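Local coordinates for SAS-6 (Leishmania major, PDB 4CKM), which probably helps build the ninefold centriolar cartwheel at the base of the trypanosomatid flagellum, its N-terminal domain mediating self-association between SAS-6 dimers, at residues V81-L95 with T165-G177. Residues are numbered along the deposited sequence; the frame is centred on the assembly and turned at random.
Sequences VRLTDPTDPFFLFEL and TVEHISLVLLRQG
In the SAS-6 N-terminal domain, of the XRCC4-like fold, the last strand, 165-175, joins the sheet beside the hairpin of residues 81-95, meeting its 91-95 arm antiparallel but at 131°, so that pairing is short. Glu94 and Leu174 form the hydrogen-bonded pair: Glu94 N gives to Leu174 O and Leu174 N to Glu94 O, each at 2.8 Å. A weak bond from Gln176 N to Leu92 O, 3.3 Å, extends the pairing by one step. At the neighbouring non-hydrogen-bonded pair, Arg175 CB lies over one face of the Phe93 ring, offset toward its rim and 4.0 Å from the centroid, a CH-pi contact. CG of Arg175 stands anti to its own N (chi1 -176°) and carries the chain past Leu92 O; its guanidinium NE then binds Ser150 O. Leu173 spreads its two methyls over both arms of the hairpin, CD2 against Leu83 CB at 4.0 Å and CD1 against Leu95 CB at 3.9 Å, and Phe140 of strand 136-142 also packs on it. On the sheet face of Glu94, Arg82 grips Glu94 OE2 side-on with NE and NH2, at 2.8 and 2.9 Å, the oxygen lying in the guanidinium plane. The Gln176 side chain crosses that of Glu94 at about a right angle, its amide plane turned 46° from the carboxylate, and NE2 comes near OE1 without hydrogen bonding to it. Backbone bonds thus fix the register, while leucine and phenylalanine packing fills one face and a charged pair, internal to the hairpin, holds the Glu94 carboxylate on the other.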
loop_
_atom_site.group_PDB
_atom_site.type_symbol
_atom_site.label_atom_id
_atom_site.label_comp_id
_atom_site.label_asym_id
_atom_site.label_seq_id
_atom_site.Cartn_x
_atom_site.Cartn_y
_atom_site.Cartn_z
ATOM N N VAL A 81 18.054 -1.362 -10.618
ATOM C CA VAL A 81 17.268 -0.139 -10.683
ATOM C C VAL A 81 18.098 0.935 -9.985
ATOM O O VAL A 81 18.359 0.851 -8.773
ATOM C CB VAL A 81 15.916 -0.277 -9.937
ATOM C CG1 VAL A 81 15.142 1.037 -9.920
ATOM C CG2 VAL A 81 15.056 -1.343 -10.576
ATOM N N ARG A 82 18.483 1.948 -10.756
ATOM C CA ARG A 82 19.308 3.027 -10.285
ATOM C C ARG A 82 18.604 4.390 -10.427
ATOM O O ARG A 82 17.959 4.697 -11.438
ATOM C CB ARG A 82 20.586 3.030 -11.093
ATOM C CG ARG A 82 21.552 4.140 -10.756
ATOM C CD ARG A 82 22.667 4.189 -11.793
ATOM N NE ARG A 82 23.633 3.119 -11.568
ATOM C CZ ARG A 82 24.300 2.468 -12.520
ATOM N NH1 ARG A 82 24.118 2.746 -13.810
ATOM N NH2 ARG A 82 25.153 1.515 -12.165
ATOM N N LEU A 83 18.786 5.214 -9.414
ATOM C CA LEU A 83 18.252 6.543 -9.379
ATOM C C LEU A 83 19.419 7.506 -9.215
ATOM O O LEU A 83 20.245 7.335 -8.308
ATOM C CB LEU A 83 17.343 6.635 -8.176
ATOM C CG LEU A 83 16.134 7.532 -8.273
ATOM C CD1 LEU A 83 15.279 7.142 -9.462
ATOM C CD2 LEU A 83 15.354 7.420 -6.965
ATOM N N THR A 84 19.509 8.504 -10.088
ATOM C CA THR A 84 20.569 9.511 -9.955
ATOM C C THR A 84 20.050 10.930 -10.040
ATOM O O THR A 84 18.929 11.173 -10.491
ATOM C CB THR A 84 21.640 9.348 -11.042
ATOM O OG1 THR A 84 21.017 9.354 -12.329
ATOM C CG2 THR A 84 22.380 8.054 -10.862
ATOM N N ASP A 85 20.877 11.862 -9.589
ATOM C CA ASP A 85 20.645 13.292 -9.807
ATOM C C ASP A 85 21.728 13.886 -10.743
ATOM O O ASP A 85 22.901 13.955 -10.364
ATOM C CB ASP A 85 20.633 14.040 -8.482
ATOM C CG ASP A 85 20.066 15.446 -8.614
ATOM O OD1 ASP A 85 20.143 16.052 -9.698
ATOM O OD2 ASP A 85 19.519 15.953 -7.626
ATOM N N PRO A 86 21.335 14.330 -11.955
ATOM C CA PRO A 86 22.316 14.887 -12.903
ATOM C C PRO A 86 23.165 16.015 -12.306
ATOM O O PRO A 86 24.377 16.066 -12.513
ATOM C CB PRO A 86 21.446 15.424 -14.053
ATOM C CG PRO A 86 20.062 15.508 -13.515
ATOM C CD PRO A 86 19.957 14.436 -12.471
ATOM N N THR A 87 22.523 16.876 -11.526
ATOM C CA THR A 87 23.192 17.995 -10.881
ATOM C C THR A 87 23.901 17.606 -9.571
ATOM O O THR A 87 24.340 18.488 -8.848
ATOM C CB THR A 87 22.186 19.129 -10.557
ATOM O OG1 THR A 87 21.422 18.768 -9.401
ATOM C CG2 THR A 87 21.216 19.407 -11.723
ATOM N N ASP A 88 24.005 16.318 -9.244
ATOM C CA ASP A 88 24.664 15.902 -7.993
ATOM C C ASP A 88 25.151 14.449 -8.055
ATOM O O ASP A 88 24.342 13.523 -8.016
ATOM C CB ASP A 88 23.737 16.088 -6.783
ATOM C CG ASP A 88 24.321 15.508 -5.492
ATOM O OD1 ASP A 88 25.492 15.066 -5.490
ATOM O OD2 ASP A 88 23.608 15.493 -4.466
ATOM N N PRO A 89 26.480 14.260 -8.143
ATOM C CA PRO A 89 27.153 12.957 -8.102
ATOM C C PRO A 89 26.983 12.127 -6.832
ATOM O O PRO A 89 26.942 10.912 -6.935
ATOM C CB PRO A 89 28.626 13.326 -8.277
ATOM C CG PRO A 89 28.584 14.546 -9.124
ATOM C CD PRO A 89 27.393 15.315 -8.626
ATOM N N PHE A 90 26.914 12.739 -5.653
ATOM C CA PHE A 90 26.766 11.956 -4.400
ATOM C C PHE A 90 25.417 11.217 -4.350
ATOM O O PHE A 90 25.254 10.232 -3.594
ATOM C CB PHE A 90 26.893 12.836 -3.140
ATOM C CG PHE A 90 28.183 13.620 -3.046
ATOM C CD1 PHE A 90 29.327 13.051 -2.489
ATOM C CD2 PHE A 90 28.246 14.946 -3.493
ATOM C CE1 PHE A 90 30.509 13.778 -2.398
ATOM C CE2 PHE A 90 29.425 15.674 -3.405
ATOM C CZ PHE A 90 30.557 15.091 -2.855
ATOM N N PHE A 91 24.449 11.709 -5.137
ATOM C CA PHE A 91 23.109 11.138 -5.185
ATOM C C PHE A 91 23.060 10.013 -6.194
ATOM O O PHE A 91 22.903 10.233 -7.391
ATOM C CB PHE A 91 22.075 12.198 -5.543
ATOM C CG PHE A 91 20.661 11.770 -5.289
ATOM C CD1 PHE A 91 20.001 10.911 -6.167
ATOM C CD2 PHE A 91 19.980 12.225 -4.172
ATOM C CE1 PHE A 91 18.700 10.525 -5.926
ATOM C CE2 PHE A 91 18.665 11.855 -3.947
ATOM C CZ PHE A 91 18.033 10.998 -4.817
ATOM N N LEU A 92 23.201 8.803 -5.677
ATOM C CA LEU A 92 23.222 7.597 -6.489
ATOM C C LEU A 92 22.710 6.480 -5.620
ATOM O O LEU A 92 23.367 6.131 -4.651
ATOM C CB LEU A 92 24.644 7.287 -6.942
ATOM C CG LEU A 92 24.916 5.893 -7.519
ATOM C CD1 LEU A 92 24.021 5.616 -8.715
ATOM C CD2 LEU A 92 26.386 5.743 -7.909
ATOM N N PHE A 93 21.518 5.962 -5.927
ATOM C CA PHE A 93 20.923 4.895 -5.133
ATOM C C PHE A 93 20.534 3.735 -6.051
ATOM O O PHE A 93 20.044 3.958 -7.160
ATOM C CB PHE A 93 19.681 5.366 -4.380
ATOM C CG PHE A 93 19.936 6.436 -3.361
ATOM C CD1 PHE A 93 20.214 7.746 -3.756
ATOM C CD2 PHE A 93 19.824 6.157 -2.009
ATOM C CE1 PHE A 93 20.425 8.734 -2.815
ATOM C CE2 PHE A 93 20.024 7.142 -1.055
ATOM C CZ PHE A 93 20.319 8.435 -1.454
ATOM N N GLU A 94 20.721 2.510 -5.563
ATOM C CA GLU A 94 20.498 1.307 -6.358
ATOM C C GLU A 94 19.806 0.204 -5.578
ATOM O O GLU A 94 20.039 0.012 -4.389
ATOM C CB GLU A 94 21.813 0.742 -6.853
ATOM C CG GLU A 94 22.559 1.649 -7.806
ATOM C CD GLU A 94 23.829 1.013 -8.346
ATOM O OE1 GLU A 94 24.345 0.075 -7.692
ATOM O OE2 GLU A 94 24.295 1.444 -9.427
ATOM N N LEU A 95 18.917 -0.479 -6.277
ATOM C CA LEU A 95 18.398 -1.747 -5.858
ATOM C C LEU A 95 18.944 -2.754 -6.835
ATOM O O LEU A 95 18.827 -2.587 -8.051
ATOM C CB LEU A 95 16.883 -1.785 -5.951
ATOM C CG LEU A 95 16.308 -3.204 -5.832
ATOM C CD1 LEU A 95 16.509 -3.719 -4.418
ATOM C CD2 LEU A 95 14.842 -3.265 -6.201
ATOM N N THR A 165 -4.386 8.713 -1.989
ATOM C CA THR A 165 -3.233 8.231 -2.700
ATOM C C THR A 165 -3.004 6.766 -2.362
ATOM O O THR A 165 -2.992 6.363 -1.189
ATOM C CB THR A 165 -1.990 9.063 -2.395
ATOM O OG1 THR A 165 -2.215 10.399 -2.844
ATOM C CG2 THR A 165 -0.775 8.496 -3.110
ATOM N N VAL A 166 -2.822 5.976 -3.416
ATOM C CA VAL A 166 -2.661 4.529 -3.304
ATOM C C VAL A 166 -1.260 4.167 -3.737
ATOM O O VAL A 166 -0.835 4.519 -4.844
ATOM C CB VAL A 166 -3.637 3.815 -4.254
ATOM C CG1 VAL A 166 -3.412 2.323 -4.228
ATOM C CG2 VAL A 166 -5.065 4.129 -3.870
ATOM N N GLU A 167 -0.550 3.445 -2.890
ATOM C CA GLU A 167 0.765 2.980 -3.236
ATOM C C GLU A 167 0.668 1.681 -4.056
ATOM O O GLU A 167 0.046 0.725 -3.625
ATOM C CB GLU A 167 1.554 2.753 -1.972
ATOM C CG GLU A 167 2.948 2.268 -2.242
ATOM C CD GLU A 167 3.610 1.810 -0.980
ATOM O OE1 GLU A 167 3.957 2.675 -0.150
ATOM O OE2 GLU A 167 3.762 0.578 -0.829
ATOM N N HIS A 168 1.245 1.687 -5.256
ATOM C CA HIS A 168 1.307 0.512 -6.106
ATOM C C HIS A 168 2.493 -0.338 -5.754
ATOM O O HIS A 168 2.352 -1.531 -5.640
ATOM C CB HIS A 168 1.339 0.884 -7.596
ATOM C CG HIS A 168 -0.017 1.180 -8.139
ATOM N ND1 HIS A 168 -0.683 0.321 -8.977
ATOM C CD2 HIS A 168 -0.873 2.198 -7.880
ATOM C CE1 HIS A 168 -1.880 0.810 -9.244
ATOM N NE2 HIS A 168 -2.022 1.948 -8.588
ATOM N N ILE A 169 3.658 0.265 -5.557
ATOM C CA ILE A 169 4.832 -0.509 -5.146
ATOM C C ILE A 169 5.819 0.398 -4.457
ATOM O O ILE A 169 5.803 1.609 -4.672
ATOM C CB ILE A 169 5.447 -1.239 -6.356
ATOM C CG1 ILE A 169 6.532 -2.238 -5.932
ATOM C CG2 ILE A 169 5.999 -0.271 -7.391
ATOM C CD1 ILE A 169 7.017 -3.058 -7.113
ATOM N N SER A 170 6.592 -0.185 -3.549
ATOM C CA SER A 170 7.720 0.466 -2.872
ATOM C C SER A 170 8.942 -0.391 -3.072
ATOM O O SER A 170 8.826 -1.616 -3.037
ATOM C CB SER A 170 7.513 0.522 -1.377
ATOM O OG SER A 170 6.226 0.947 -1.095
ATOM N N LEU A 171 10.094 0.247 -3.233
ATOM C CA LEU A 171 11.357 -0.428 -3.424
ATOM C C LEU A 171 12.377 0.321 -2.616
ATOM O O LEU A 171 12.373 1.567 -2.600
ATOM C CB LEU A 171 11.796 -0.367 -4.874
ATOM C CG LEU A 171 10.851 -0.998 -5.879
ATOM C CD1 LEU A 171 11.348 -0.701 -7.286
ATOM C CD2 LEU A 171 10.727 -2.504 -5.657
ATOM N N VAL A 172 13.237 -0.432 -1.937
ATOM C CA VAL A 172 14.299 0.144 -1.148
ATOM C C VAL A 172 15.525 0.175 -2.008
ATOM O O VAL A 172 15.885 -0.832 -2.611
ATOM C CB VAL A 172 14.587 -0.672 0.129
ATOM C CG1 VAL A 172 15.796 -0.099 0.873
ATOM C CG2 VAL A 172 13.368 -0.635 1.029
ATOM N N LEU A 173 16.134 1.349 -2.099
ATOM C CA LEU A 173 17.340 1.543 -2.890
ATOM C C LEU A 173 18.423 2.050 -1.955
ATOM O O LEU A 173 18.160 2.925 -1.139
ATOM C CB LEU A 173 17.105 2.561 -3.998
ATOM C CG LEU A 173 16.392 2.127 -5.272
ATOM C CD1 LEU A 173 15.062 1.471 -4.982
ATOM C CD2 LEU A 173 16.169 3.342 -6.155
ATOM N N LEU A 174 19.630 1.493 -2.086
ATOM C CA LEU A 174 20.759 1.809 -1.195
ATOM C C LEU A 174 21.705 2.762 -1.878
ATOM O O LEU A 174 21.990 2.615 -3.069
ATOM C CB LEU A 174 21.522 0.529 -0.854
ATOM C CG LEU A 174 20.669 -0.661 -0.397
ATOM C CD1 LEU A 174 21.537 -1.900 -0.220
ATOM C CD2 LEU A 174 19.924 -0.335 0.883
ATOM N N ARG A 175 22.209 3.736 -1.143
ATOM C CA ARG A 175 23.225 4.624 -1.703
ATOM C C ARG A 175 24.533 3.880 -1.818
ATOM O O ARG A 175 24.836 3.066 -0.960
ATOM C CB ARG A 175 23.434 5.858 -0.814
ATOM C CG ARG A 175 24.416 6.883 -1.410
ATOM C CD ARG A 175 24.332 8.274 -0.778
ATOM N NE ARG A 175 24.413 8.199 0.679
ATOM C CZ ARG A 175 25.539 8.080 1.388
ATOM N NH1 ARG A 175 26.724 8.035 0.788
ATOM N NH2 ARG A 175 25.485 8.012 2.718
ATOM N N GLN A 176 25.308 4.141 -2.866
ATOM C CA GLN A 176 26.765 3.907 -2.785
ATOM C C GLN A 176 27.524 4.740 -3.802
ATOM O O GLN A 176 26.912 5.447 -4.596
ATOM C CB GLN A 176 27.150 2.414 -2.904
ATOM C CG GLN A 176 26.946 1.773 -4.268
ATOM C CD GLN A 176 25.486 1.655 -4.603
ATOM O OE1 GLN A 176 24.763 0.855 -4.011
ATOM N NE2 GLN A 176 25.034 2.474 -5.536
ATOM N N GLY A 177 28.856 4.677 -3.747
ATOM C CA GLY A 177 29.717 5.281 -4.772
ATOM C C GLY A 177 29.784 6.796 -4.696
ATOM O O GLY A 177 30.787 7.362 -4.262
#